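PDB 6KBC: CghA from Chaetomium globosum, which belongs to the calycin clan and is built largely of beta strands, with N- and C-terminal family regions. Local coordinates for residues Met189-Asp201 with Lys209-Gly221. Numbering follows the deposited sequence.
Sequences MANATVDLTFHID and KTEKRMVLGPEQG
V194 and L216 exchange two backbone hydrogen bonds near one end of an antiparallel beta hairpin in the calycin-like N-terminal half of CghA. The same pairing recurs at L196-M214 and F198-K212, and at I200 the amide N bonds to T210 O at 2.7 Å.

Apolar side chains suit the face carrying V194 and L216, which turns inward, where L196, F198 and M214 touch F62 of strand 60-69. M214 extends with CG anti to the backbone N (chi1 -176°), which sets CG 3.9 Å from V194 CG1, while M214 CB lies at the rim of the F198 ring, 3.9 Å from CE1. W85 and W91 meet that ring edge-to-face. K212 can share this face because its aliphatic CB packs on I200 CG1 and CD1 while its ammonium leads away to D87.

The other face, V215 apart, is polar, as suits its more exposed residues. H199 and E211 run side by side, with ring and carboxylate planes 75° apart. R213 bends at chi2 and chi3, passes T197 OG1 with its CD and brings NH1 to D195 OD1 in a 2.6 Å salt bridge. NH1 also donates to L196 O at 3.2 Å, from the carbonyl face opposite M214 N.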
loop_
_atom_site.group_PDB
_atom_site.type_symbol
_atom_site.label_atom_id
_atom_site.label_comp_id
_atom_site.label_asym_id
_atom_site.label_seq_id
_atom_site.Cartn_x
_atom_site.Cartn_y
_atom_site.Cartn_z
ATOM N N MET A 189 0.840 -2.445 -11.458
ATOM C CA MET A 189 0.169 -3.721 -11.673
ATOM C C MET A 189 1.187 -4.734 -12.184
ATOM O O MET A 189 1.938 -4.443 -13.123
ATOM C CB MET A 189 -0.968 -3.568 -12.685
ATOM C CG MET A 189 -1.771 -4.832 -12.939
ATOM S SD MET A 189 -2.449 -5.566 -11.437
ATOM C CE MET A 189 -3.680 -6.592 -12.268
ATOM N N ALA A 190 1.199 -5.919 -11.586
ATOM C CA ALA A 190 2.151 -6.948 -11.970
ATOM C C ALA A 190 1.486 -8.312 -11.892
ATOM O O ALA A 190 0.609 -8.539 -11.051
ATOM C CB ALA A 190 3.381 -6.923 -11.060
ATOM N N ASN A 191 1.895 -9.219 -12.784
ATOM C CA ASN A 191 1.699 -10.636 -12.508
ATOM C C ASN A 191 2.508 -10.994 -11.284
ATOM O O ASN A 191 3.697 -10.683 -11.203
ATOM C CB ASN A 191 2.152 -11.526 -13.674
ATOM C CG ASN A 191 1.285 -11.384 -14.881
ATOM O OD1 ASN A 191 1.784 -11.307 -16.005
ATOM N ND2 ASN A 191 -0.027 -11.336 -14.669
ATOM N N ALA A 192 1.871 -11.642 -10.325
ATOM C CA ALA A 192 2.529 -11.966 -9.079
ATOM C C ALA A 192 2.668 -13.475 -8.962
ATOM O O ALA A 192 1.785 -14.229 -9.383
ATOM C CB ALA A 192 1.752 -11.399 -7.885
ATOM N N THR A 193 3.803 -13.917 -8.443
ATOM C CA THR A 193 3.927 -15.285 -7.986
ATOM C C THR A 193 4.278 -15.274 -6.514
ATOM O O THR A 193 4.914 -14.343 -6.009
ATOM C CB THR A 193 4.988 -16.081 -8.764
ATOM O OG1 THR A 193 6.295 -15.671 -8.338
ATOM C CG2 THR A 193 4.839 -15.856 -10.246
ATOM N N VAL A 194 3.834 -16.315 -5.827
ATOM C CA VAL A 194 4.133 -16.509 -4.424
ATOM C C VAL A 194 4.515 -17.966 -4.218
ATOM O O VAL A 194 3.882 -18.869 -4.771
ATOM C CB VAL A 194 2.921 -16.119 -3.557
ATOM C CG1 VAL A 194 3.134 -16.546 -2.151
ATOM C CG2 VAL A 194 2.689 -14.605 -3.643
ATOM N N ASP A 195 5.544 -18.197 -3.416
ATOM C CA ASP A 195 5.882 -19.565 -3.038
ATOM C C ASP A 195 6.457 -19.455 -1.628
ATOM O O ASP A 195 7.656 -19.244 -1.435
ATOM C CB ASP A 195 6.844 -20.199 -4.038
ATOM C CG ASP A 195 7.225 -21.625 -3.672
ATOM O OD1 ASP A 195 6.666 -22.164 -2.694
ATOM O OD2 ASP A 195 8.031 -22.228 -4.414
ATOM N N LEU A 196 5.571 -19.541 -0.647
ATOM C CA LEU A 196 5.894 -19.157 0.711
ATOM C C LEU A 196 5.505 -20.279 1.653
ATOM O O LEU A 196 4.545 -21.013 1.402
ATOM C CB LEU A 196 5.147 -17.860 1.121
ATOM C CG LEU A 196 5.628 -16.542 0.513
ATOM C CD1 LEU A 196 4.573 -15.477 0.775
ATOM C CD2 LEU A 196 6.948 -16.120 1.118
ATOM N N THR A 197 6.247 -20.383 2.753
ATOM C CA THR A 197 5.930 -21.324 3.814
ATOM C C THR A 197 5.853 -20.559 5.120
ATOM O O THR A 197 6.799 -19.852 5.483
ATOM C CB THR A 197 6.969 -22.450 3.903
ATOM O OG1 THR A 197 7.061 -23.089 2.630
ATOM C CG2 THR A 197 6.562 -23.475 4.948
ATOM N N PHE A 198 4.714 -20.685 5.801
ATOM C CA PHE A 198 4.445 -20.000 7.057
ATOM C C PHE A 198 4.361 -21.025 8.175
ATOM O O PHE A 198 3.757 -22.090 8.010
ATOM C CB PHE A 198 3.118 -19.235 7.019
ATOM C CG PHE A 198 3.040 -18.174 5.956
ATOM C CD1 PHE A 198 2.788 -18.512 4.639
ATOM C CD2 PHE A 198 3.157 -16.830 6.289
ATOM C CE1 PHE A 198 2.686 -17.536 3.664
ATOM C CE2 PHE A 198 3.060 -15.854 5.320
ATOM C CZ PHE A 198 2.828 -16.210 4.004
ATOM N N HIS A 199 4.936 -20.693 9.319
ATOM C CA HIS A 199 4.837 -21.547 10.492
ATOM C C HIS A 199 3.683 -21.040 11.348
ATOM O O HIS A 199 3.684 -19.882 11.776
ATOM C CB HIS A 199 6.174 -21.588 11.236
ATOM C CG HIS A 199 7.300 -22.118 10.386
ATOM N ND1 HIS A 199 7.845 -21.406 9.336
ATOM C CD2 HIS A 199 7.956 -23.304 10.411
ATOM C CE1 HIS A 199 8.795 -22.122 8.761
ATOM N NE2 HIS A 199 8.884 -23.276 9.396
ATOM N N ILE A 200 2.687 -21.889 11.552
ATOM C CA ILE A 200 1.477 -21.517 12.336
ATOM C C ILE A 200 1.638 -22.055 13.757
ATOM O O ILE A 200 1.892 -23.251 13.905
ATOM C CB ILE A 200 0.235 -22.122 11.666
ATOM C CG1 ILE A 200 0.285 -22.021 10.139
ATOM C CG2 ILE A 200 -1.039 -21.533 12.245
ATOM C CD1 ILE A 200 0.008 -20.644 9.598
ATOM N N ASP A 201 1.485 -21.191 14.757
ATOM C CA ASP A 201 1.584 -21.634 16.170
ATOM C C ASP A 201 0.466 -22.637 16.477
ATOM O O ASP A 201 -0.689 -22.206 16.530
ATOM C CB ASP A 201 1.599 -20.440 17.117
ATOM C CG ASP A 201 2.877 -19.626 17.043
ATOM O OD1 ASP A 201 3.594 -19.753 16.035
ATOM O OD2 ASP A 201 3.143 -18.868 17.995
ATOM N N LYS A 209 4.901 -28.419 15.467
ATOM C CA LYS A 209 4.844 -27.053 14.954
ATOM C C LYS A 209 4.465 -27.093 13.468
ATOM O O LYS A 209 5.160 -27.699 12.652
ATOM C CB LYS A 209 6.178 -26.314 15.177
ATOM C CG LYS A 209 6.527 -25.947 16.647
ATOM C CD LYS A 209 6.425 -27.114 17.635
ATOM C CE LYS A 209 7.055 -26.800 18.978
ATOM N NZ LYS A 209 6.770 -27.883 19.963
ATOM N N THR A 210 3.352 -26.445 13.131
ATOM C CA THR A 210 2.694 -26.637 11.846
ATOM C C THR A 210 3.154 -25.615 10.813
ATOM O O THR A 210 3.454 -24.461 11.133
ATOM C CB THR A 210 1.175 -26.562 12.018
ATOM O OG1 THR A 210 0.789 -27.417 13.097
ATOM C CG2 THR A 210 0.449 -27.016 10.758
ATOM N N GLU A 211 3.203 -26.061 9.560
ATOM C CA GLU A 211 3.577 -25.237 8.424
ATOM C C GLU A 211 2.409 -25.132 7.452
ATOM O O GLU A 211 1.627 -26.075 7.286
ATOM C CB GLU A 211 4.798 -25.812 7.703
ATOM C CG GLU A 211 6.086 -25.698 8.496
ATOM C CD GLU A 211 7.277 -26.271 7.746
ATOM O OE1 GLU A 211 7.102 -26.699 6.582
ATOM O OE2 GLU A 211 8.391 -26.278 8.316
ATOM N N LYS A 212 2.291 -23.975 6.806
ATOM C CA LYS A 212 1.242 -23.761 5.825
ATOM C C LYS A 212 1.867 -23.106 4.611
ATOM O O LYS A 212 2.721 -22.226 4.745
ATOM C CB LYS A 212 0.098 -22.886 6.378
ATOM C CG LYS A 212 -1.202 -22.980 5.568
ATOM C CD LYS A 212 -2.314 -22.149 6.204
ATOM C CE LYS A 212 -3.650 -22.300 5.486
ATOM N NZ LYS A 212 -4.466 -23.471 5.954
ATOM N N ARG A 213 1.442 -23.540 3.433
ATOM C CA ARG A 213 1.997 -23.046 2.186
ATOM C C ARG A 213 1.054 -22.037 1.551
ATOM O O ARG A 213 -0.169 -22.128 1.678
ATOM C CB ARG A 213 2.237 -24.192 1.202
ATOM C CG ARG A 213 3.222 -25.252 1.693
ATOM C CD ARG A 213 4.665 -24.896 1.380
ATOM N NE ARG A 213 5.058 -25.364 0.054
ATOM C CZ ARG A 213 5.318 -24.555 -0.972
ATOM N NH1 ARG A 213 5.249 -23.235 -0.815
ATOM N NH2 ARG A 213 5.670 -25.059 -2.150
ATOM N N MET A 214 1.640 -21.068 0.859
ATOM C CA MET A 214 0.898 -20.217 -0.056
ATOM C C MET A 214 1.630 -20.219 -1.382
ATOM O O MET A 214 2.767 -19.743 -1.463
ATOM C CB MET A 214 0.764 -18.789 0.472
ATOM C CG MET A 214 -0.098 -17.931 -0.426
ATOM S SD MET A 214 -0.224 -16.255 0.239
ATOM C CE MET A 214 -1.160 -16.569 1.745
ATOM N N VAL A 215 0.982 -20.748 -2.414
ATOM C CA VAL A 215 1.601 -20.918 -3.717
ATOM C C VAL A 215 0.685 -20.286 -4.745
ATOM O O VAL A 215 -0.478 -20.688 -4.877
ATOM C CB VAL A 215 1.839 -22.396 -4.073
ATOM C CG1 VAL A 215 2.335 -22.506 -5.516
ATOM C CG2 VAL A 215 2.797 -23.042 -3.114
ATOM N N LEU A 216 1.203 -19.311 -5.475
ATOM C CA LEU A 216 0.491 -18.727 -6.602
ATOM C C LEU A 216 1.470 -18.735 -7.761
ATOM O O LEU A 216 2.487 -18.037 -7.714
ATOM C CB LEU A 216 0.004 -17.312 -6.285
ATOM C CG LEU A 216 -0.972 -17.235 -5.116
ATOM C CD1 LEU A 216 -1.188 -15.782 -4.698
ATOM C CD2 LEU A 216 -2.300 -17.929 -5.479
ATOM N N GLY A 217 1.181 -19.547 -8.774
ATOM C CA GLY A 217 2.089 -19.733 -9.880
ATOM C C GLY A 217 1.942 -18.655 -10.926
ATOM O O GLY A 217 0.981 -17.859 -10.939
ATOM N N PRO A 218 2.902 -18.625 -11.851
ATOM C CA PRO A 218 2.974 -17.504 -12.797
ATOM C C PRO A 218 1.809 -17.415 -13.755
ATOM O O PRO A 218 1.621 -16.358 -14.359
ATOM C CB PRO A 218 4.293 -17.756 -13.544
ATOM C CG PRO A 218 4.553 -19.221 -13.383
ATOM C CD PRO A 218 4.015 -19.577 -12.021
ATOM N N GLU A 219 1.001 -18.466 -13.861
ATOM C CA GLU A 219 -0.091 -18.477 -14.869
ATOM C C GLU A 219 -1.459 -18.505 -14.187
ATOM O O GLU A 219 -2.453 -18.758 -14.867
ATOM C CB GLU A 219 0.085 -19.633 -15.855
ATOM C CG GLU A 219 1.430 -19.654 -16.555
ATOM C CD GLU A 219 1.713 -18.441 -17.422
ATOM O OE1 GLU A 219 0.813 -18.036 -18.177
ATOM O OE2 GLU A 219 2.834 -17.906 -17.339
ATOM N N GLN A 220 -1.499 -18.222 -12.899
ATOM C CA GLN A 220 -2.752 -18.275 -12.169
ATOM C C GLN A 220 -3.450 -16.927 -12.084
ATOM O O GLN A 220 -4.480 -16.827 -11.416
ATOM C CB GLN A 220 -2.486 -18.818 -10.777
ATOM C CG GLN A 220 -2.464 -20.306 -10.782
ATOM C CD GLN A 220 -2.161 -20.846 -9.440
ATOM O OE1 GLN A 220 -1.002 -20.912 -9.047
ATOM N NE2 GLN A 220 -3.199 -21.203 -8.696
ATOM N N GLY A 221 -2.925 -15.896 -12.740
ATOM C CA GLY A 221 -3.602 -14.617 -12.710
ATOM C C GLY A 221 -3.469 -13.866 -11.405
ATOM O O GLY A 221 -4.198 -12.891 -11.190
HETATM O O HOH W 1 -0.045 -15.441 -11.107
#